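Local coordinates for sensor protein (Geobacter sulfurreducens PCA, PDB 2R78) that probably works as a sensor histidine kinase that passes phosphate from ATP to a protein histidine, this piece being its PAS sensory domain, at residues D55-W67 against I75-T89. Residues are numbered along the deposited sequence; the frame is centred on the assembly and turned at random.
Sequences DWGVLSRGVDSGW and IVGGEPLREERTVWT. With ACT (acetate ion), chain G.
Arg85 lays its guanidinium flat on the indole of Trp67, the planes 5° apart, in a cation-pi stack. Bends at chi2 and chi3 (-73°) fold the arginine back over the ring, so that its CD also makes a CH-pi contact. An arginine suits this place because its edge remains available for bonding: in the guanidinium plane NH2 donates to Ser60 OG at 3.0 Å, while NE adds a weak bond to the same oxygen. Serine is small enough to fit here, and its one hydroxyl also donates to OXT of the acetate at 2.6 Å; the backbone N of Gly57 gives acetate O a nearly straight bond (176°). Tryptophan suits position 67 by pairing a broad face for Arg85 with an N-H at its edge: NE1 donates to Glu83 OE1 (2.9 Å), meeting it from above the carboxylate plane. A leucine in place of Trp67 would probably leave Glu83 without this donor and the Arg85 guanidinium without the flat surface that steadies it. Deeper in, Leu81 CD1 reaches the edge of the buried Trp56 ring, 3.9 Å from CZ2, and Trp56 NE1 bonds to Ser71 of helix 67-76. The solvent side is more open: the extended, exposed Arg61 lays its guanidinium flat on one face of the Trp88 indole, a second cation-pi stack as close as the first. Between these ends, Trp88 N bonds to Leu59 O (2.9 Å), pinning the loop to strand 81-88. The arrangement belongs to the PAS fold, where helices and loops pack over one face of an antiparallel sheet; acetate, probably from the crystallisation liquor and also held by Tyr33, sits in a pocket between them.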
loop_
_atom_site.group_PDB
_atom_site.type_symbol
_atom_site.label_atom_id
_atom_site.label_comp_id
_atom_site.label_asym_id
_atom_site.label_seq_id
_atom_site.Cartn_x
_atom_site.Cartn_y
_atom_site.Cartn_z
ATOM N N ASP B 55 1.507 21.440 -5.467
ATOM C CA ASP B 55 0.234 21.451 -4.821
ATOM C C ASP B 55 -0.766 20.638 -5.641
ATOM O O ASP B 55 -0.637 20.496 -6.877
ATOM C CB ASP B 55 -0.269 22.859 -4.692
ATOM C CG ASP B 55 0.608 23.701 -3.779
ATOM O OD1 ASP B 55 1.109 23.160 -2.760
ATOM O OD2 ASP B 55 0.802 24.877 -4.122
ATOM N N TRP B 56 -1.743 20.128 -4.901
ATOM C CA TRP B 56 -2.834 19.336 -5.409
ATOM C C TRP B 56 -3.454 20.039 -6.585
ATOM O O TRP B 56 -3.804 21.212 -6.480
ATOM C CB TRP B 56 -3.876 19.172 -4.323
ATOM C CG TRP B 56 -5.131 18.460 -4.642
ATOM C CD1 TRP B 56 -6.373 18.981 -4.601
ATOM C CD2 TRP B 56 -5.295 17.043 -4.834
ATOM N NE1 TRP B 56 -7.299 18.009 -4.816
ATOM C CE2 TRP B 56 -6.670 16.800 -4.965
ATOM C CE3 TRP B 56 -4.410 15.964 -4.913
ATOM C CZ2 TRP B 56 -7.191 15.510 -5.172
ATOM C CZ3 TRP B 56 -4.917 14.706 -5.174
ATOM C CH2 TRP B 56 -6.298 14.481 -5.269
ATOM N N GLY B 57 -3.524 19.314 -7.707
ATOM C CA GLY B 57 -4.186 19.818 -8.904
ATOM C C GLY B 57 -3.272 20.237 -10.072
ATOM O O GLY B 57 -3.653 20.222 -11.218
ATOM N N VAL B 58 -2.039 20.561 -9.759
ATOM C CA VAL B 58 -1.103 21.020 -10.775
ATOM C C VAL B 58 -0.787 19.896 -11.775
ATOM O O VAL B 58 -0.901 20.078 -12.979
ATOM C CB VAL B 58 0.181 21.506 -10.082
ATOM C CG1 VAL B 58 1.281 21.794 -11.119
ATOM C CG2 VAL B 58 -0.133 22.752 -9.207
ATOM N N LEU B 59 -0.468 18.701 -11.269
ATOM C CA LEU B 59 -0.096 17.603 -12.163
ATOM C C LEU B 59 -1.258 17.218 -13.053
ATOM O O LEU B 59 -1.042 16.859 -14.192
ATOM C CB LEU B 59 0.340 16.341 -11.413
ATOM C CG LEU B 59 1.762 16.424 -10.855
ATOM C CD1 LEU B 59 1.970 15.334 -9.824
ATOM C CD2 LEU B 59 2.772 16.275 -11.968
ATOM N N SER B 60 -2.478 17.210 -12.509
ATOM C CA SER B 60 -3.650 16.767 -13.296
ATOM C C SER B 60 -4.430 17.922 -13.967
ATOM O O SER B 60 -5.563 17.743 -14.471
ATOM C CB SER B 60 -4.583 15.914 -12.428
ATOM O OG SER B 60 -5.285 16.659 -11.456
ATOM N N ARG B 61 -3.808 19.103 -13.999
ATOM C CA ARG B 61 -4.438 20.274 -14.640
ATOM C C ARG B 61 -5.864 20.530 -14.096
ATOM O O ARG B 61 -6.829 20.644 -14.864
ATOM C CB ARG B 61 -4.410 20.130 -16.135
ATOM C CG ARG B 61 -3.014 20.152 -16.683
ATOM C CD ARG B 61 -2.983 20.145 -18.214
ATOM N NE ARG B 61 -1.586 20.211 -18.635
ATOM C CZ ARG B 61 -1.128 19.858 -19.841
ATOM N NH1 ARG B 61 -1.944 19.463 -20.811
ATOM N NH2 ARG B 61 0.176 19.926 -20.075
ATOM N N GLY B 62 -5.963 20.590 -12.772
ATOM C CA GLY B 62 -7.239 20.829 -12.074
ATOM C C GLY B 62 -7.332 22.155 -11.382
ATOM O O GLY B 62 -8.263 22.363 -10.610
ATOM N N VAL B 63 -6.392 23.058 -11.653
ATOM C CA VAL B 63 -6.416 24.357 -10.992
ATOM C C VAL B 63 -7.502 25.245 -11.636
ATOM O O VAL B 63 -8.486 25.610 -10.968
ATOM C CB VAL B 63 -5.031 25.041 -11.015
ATOM C CG1 VAL B 63 -5.106 26.395 -10.348
ATOM C CG2 VAL B 63 -3.984 24.154 -10.327
ATOM N N ASP B 64 -7.360 25.545 -12.919
ATOM C CA ASP B 64 -8.279 26.486 -13.599
ATOM C C ASP B 64 -9.714 26.058 -13.522
ATOM O O ASP B 64 -10.627 26.881 -13.349
ATOM C CB ASP B 64 -7.913 26.660 -15.067
ATOM C CG ASP B 64 -6.553 27.274 -15.253
ATOM O OD1 ASP B 64 -6.491 28.521 -15.302
ATOM O OD2 ASP B 64 -5.569 26.522 -15.383
ATOM N N SER B 65 -9.939 24.754 -13.640
ATOM C CA SER B 65 -11.316 24.237 -13.665
ATOM C C SER B 65 -12.019 24.318 -12.330
ATOM O O SER B 65 -13.252 24.237 -12.279
ATOM C CB SER B 65 -11.316 22.776 -14.090
ATOM O OG SER B 65 -10.624 22.006 -13.153
ATOM N N GLY B 66 -11.259 24.452 -11.241
ATOM C CA GLY B 66 -11.807 24.353 -9.896
ATOM C C GLY B 66 -11.840 22.959 -9.316
ATOM O O GLY B 66 -12.268 22.757 -8.194
ATOM N N TRP B 67 -11.410 21.977 -10.099
ATOM C CA TRP B 67 -11.437 20.581 -9.653
ATOM C C TRP B 67 -10.567 20.423 -8.380
ATOM O O TRP B 67 -10.938 19.728 -7.449
ATOM C CB TRP B 67 -10.921 19.652 -10.749
ATOM C CG TRP B 67 -10.900 18.219 -10.286
ATOM C CD1 TRP B 67 -11.926 17.315 -10.356
ATOM C CD2 TRP B 67 -9.811 17.532 -9.650
ATOM N NE1 TRP B 67 -11.547 16.119 -9.813
ATOM C CE2 TRP B 67 -10.256 16.208 -9.381
ATOM C CE3 TRP B 67 -8.494 17.883 -9.302
ATOM C CZ2 TRP B 67 -9.447 15.265 -8.751
ATOM C CZ3 TRP B 67 -7.702 16.932 -8.707
ATOM C CH2 TRP B 67 -8.175 15.640 -8.440
ATOM N N ILE B 75 -12.935 15.933 0.238
ATOM C CA ILE B 75 -12.137 15.018 1.047
ATOM C C ILE B 75 -12.109 15.468 2.498
ATOM O O ILE B 75 -12.356 14.660 3.395
ATOM C CB ILE B 75 -10.690 14.880 0.534
ATOM C CG1 ILE B 75 -10.663 14.278 -0.869
ATOM C CG2 ILE B 75 -9.838 14.033 1.532
ATOM C CD1 ILE B 75 -9.354 14.544 -1.611
ATOM N N VAL B 76 -11.790 16.740 2.692
ATOM C CA VAL B 76 -11.701 17.378 4.001
ATOM C C VAL B 76 -13.044 17.268 4.706
ATOM O O VAL B 76 -13.100 17.103 5.934
ATOM C CB VAL B 76 -11.229 18.843 3.843
ATOM C CG1 VAL B 76 -11.463 19.685 5.090
ATOM C CG2 VAL B 76 -9.764 18.858 3.442
ATOM N N GLY B 77 -14.117 17.296 3.918
ATOM C CA GLY B 77 -15.472 17.104 4.407
ATOM C C GLY B 77 -15.931 15.702 4.768
ATOM O O GLY B 77 -17.081 15.520 5.198
ATOM N N GLY B 78 -15.066 14.707 4.562
ATOM C CA GLY B 78 -15.312 13.332 4.963
ATOM C C GLY B 78 -15.797 12.419 3.863
ATOM O O GLY B 78 -16.336 11.342 4.133
ATOM N N GLU B 79 -15.627 12.832 2.608
ATOM C CA GLU B 79 -16.031 12.009 1.486
ATOM C C GLU B 79 -14.754 11.524 0.816
ATOM O O GLU B 79 -14.063 12.322 0.222
ATOM C CB GLU B 79 -16.865 12.839 0.512
ATOM C CG GLU B 79 -17.457 12.056 -0.651
ATOM C CD GLU B 79 -17.912 12.974 -1.802
ATOM O OE1 GLU B 79 -18.600 13.995 -1.511
ATOM O OE2 GLU B 79 -17.566 12.677 -2.985
ATOM N N PRO B 80 -14.429 10.227 0.934
ATOM C CA PRO B 80 -13.208 9.727 0.282
ATOM C C PRO B 80 -13.286 9.924 -1.231
ATOM O O PRO B 80 -14.351 9.804 -1.812
ATOM C CB PRO B 80 -13.191 8.227 0.596
ATOM C CG PRO B 80 -14.317 7.980 1.519
ATOM C CD PRO B 80 -15.163 9.176 1.661
ATOM N N LEU B 81 -12.154 10.266 -1.830
ATOM C CA LEU B 81 -12.047 10.420 -3.254
ATOM C C LEU B 81 -11.706 9.067 -3.836
ATOM O O LEU B 81 -10.875 8.326 -3.286
ATOM C CB LEU B 81 -10.958 11.445 -3.572
ATOM C CG LEU B 81 -10.639 11.690 -5.044
ATOM C CD1 LEU B 81 -10.249 13.160 -5.298
ATOM C CD2 LEU B 81 -9.607 10.747 -5.554
ATOM N N ARG B 82 -12.361 8.740 -4.947
ATOM C CA ARG B 82 -11.976 7.622 -5.773
ATOM C C ARG B 82 -12.351 7.978 -7.192
ATOM O O ARG B 82 -13.535 7.924 -7.570
ATOM C CB ARG B 82 -12.702 6.350 -5.371
ATOM C CG ARG B 82 -12.464 5.189 -6.296
ATOM C CD ARG B 82 -11.064 4.641 -6.195
ATOM N NE ARG B 82 -10.790 4.169 -4.833
ATOM C CZ ARG B 82 -10.944 2.924 -4.379
ATOM N NH1 ARG B 82 -11.402 1.935 -5.152
ATOM N NH2 ARG B 82 -10.645 2.671 -3.113
ATOM N N GLU B 83 -11.348 8.401 -7.934
ATOM C CA GLU B 83 -11.551 8.739 -9.320
ATOM C C GLU B 83 -10.245 8.747 -10.089
ATOM O O GLU B 83 -9.141 8.781 -9.494
ATOM C CB GLU B 83 -12.269 10.082 -9.417
ATOM C CG GLU B 83 -11.494 11.268 -9.006
ATOM C CD GLU B 83 -12.389 12.521 -8.839
ATOM O OE1 GLU B 83 -12.452 13.349 -9.786
ATOM O OE2 GLU B 83 -13.076 12.644 -7.779
ATOM N N GLU B 84 -10.372 8.682 -11.411
ATOM C CA GLU B 84 -9.223 8.660 -12.274
ATOM C C GLU B 84 -8.827 10.076 -12.641
ATOM O O GLU B 84 -9.681 10.956 -12.833
ATOM C CB GLU B 84 -9.545 7.867 -13.526
ATOM C CG GLU B 84 -9.843 6.396 -13.249
ATOM C CD GLU B 84 -10.050 5.584 -14.495
ATOM O OE1 GLU B 84 -10.012 6.192 -15.597
ATOM O OE2 GLU B 84 -10.317 4.358 -14.352
ATOM N N ARG B 85 -7.520 10.282 -12.770
ATOM C CA ARG B 85 -6.989 11.537 -13.239
ATOM C C ARG B 85 -5.842 11.304 -14.215
ATOM O O ARG B 85 -5.029 10.424 -14.003
ATOM C CB ARG B 85 -6.477 12.371 -12.067
ATOM C CG ARG B 85 -7.571 12.817 -11.169
ATOM C CD ARG B 85 -8.464 13.816 -11.818
ATOM N NE ARG B 85 -7.890 15.161 -11.995
ATOM C CZ ARG B 85 -8.533 16.157 -12.592
ATOM N NH1 ARG B 85 -9.778 15.968 -13.079
ATOM N NH2 ARG B 85 -7.981 17.344 -12.701
ATOM N N THR B 86 -5.816 12.084 -15.285
ATOM C CA THR B 86 -4.649 12.154 -16.173
ATOM C C THR B 86 -3.628 13.131 -15.578
ATOM O O THR B 86 -4.018 14.185 -15.041
ATOM C CB THR B 86 -5.048 12.601 -17.583
ATOM O OG1 THR B 86 -5.988 11.665 -18.148
ATOM C CG2 THR B 86 -3.813 12.717 -18.469
ATOM N N VAL B 87 -2.360 12.716 -15.599
ATOM C CA VAL B 87 -1.246 13.522 -15.080
ATOM C C VAL B 87 -0.353 13.884 -16.262
ATOM O O VAL B 87 -0.097 13.039 -17.121
ATOM C CB VAL B 87 -0.483 12.722 -13.979
ATOM C CG1 VAL B 87 0.910 13.269 -13.693
ATOM C CG2 VAL B 87 -1.340 12.688 -12.707
ATOM N N TRP B 88 0.082 15.152 -16.290
ATOM C CA TRP B 88 0.990 15.680 -17.298
ATOM C C TRP B 88 2.202 16.189 -16.530
ATOM O O TRP B 88 2.115 17.157 -15.767
ATOM C CB TRP B 88 0.390 16.842 -18.065
ATOM C CG TRP B 88 -0.704 16.524 -19.001
ATOM C CD1 TRP B 88 -0.594 16.274 -20.341
ATOM C CD2 TRP B 88 -2.091 16.452 -18.693
ATOM N NE1 TRP B 88 -1.842 16.080 -20.883
ATOM C CE2 TRP B 88 -2.774 16.180 -19.885
ATOM C CE3 TRP B 88 -2.830 16.617 -17.527
ATOM C CZ2 TRP B 88 -4.157 16.062 -19.929
ATOM C CZ3 TRP B 88 -4.202 16.502 -17.576
ATOM C CH2 TRP B 88 -4.849 16.221 -18.752
ATOM N N THR B 89 3.327 15.510 -16.736
ATOM C CA THR B 89 4.548 15.881 -16.054
ATOM C C THR B 89 5.340 16.993 -16.771
ATOM O O THR B 89 5.075 17.362 -17.924
ATOM C CB THR B 89 5.467 14.698 -15.904
ATOM O OG1 THR B 89 6.048 14.388 -17.165
ATOM C CG2 THR B 89 4.710 13.486 -15.359
HETATM C C ACT G . -3.011 16.170 -8.748
HETATM O O ACT G . -2.211 16.624 -7.889
HETATM O OXT ACT G . -3.359 16.975 -9.665
HETATM C CH3 ACT G . -3.529 14.742 -8.667
HETATM O O HOH W 1 0.505 19.476 -15.300
HETATM O O HOH W 2 -9.573 19.765 -14.079
#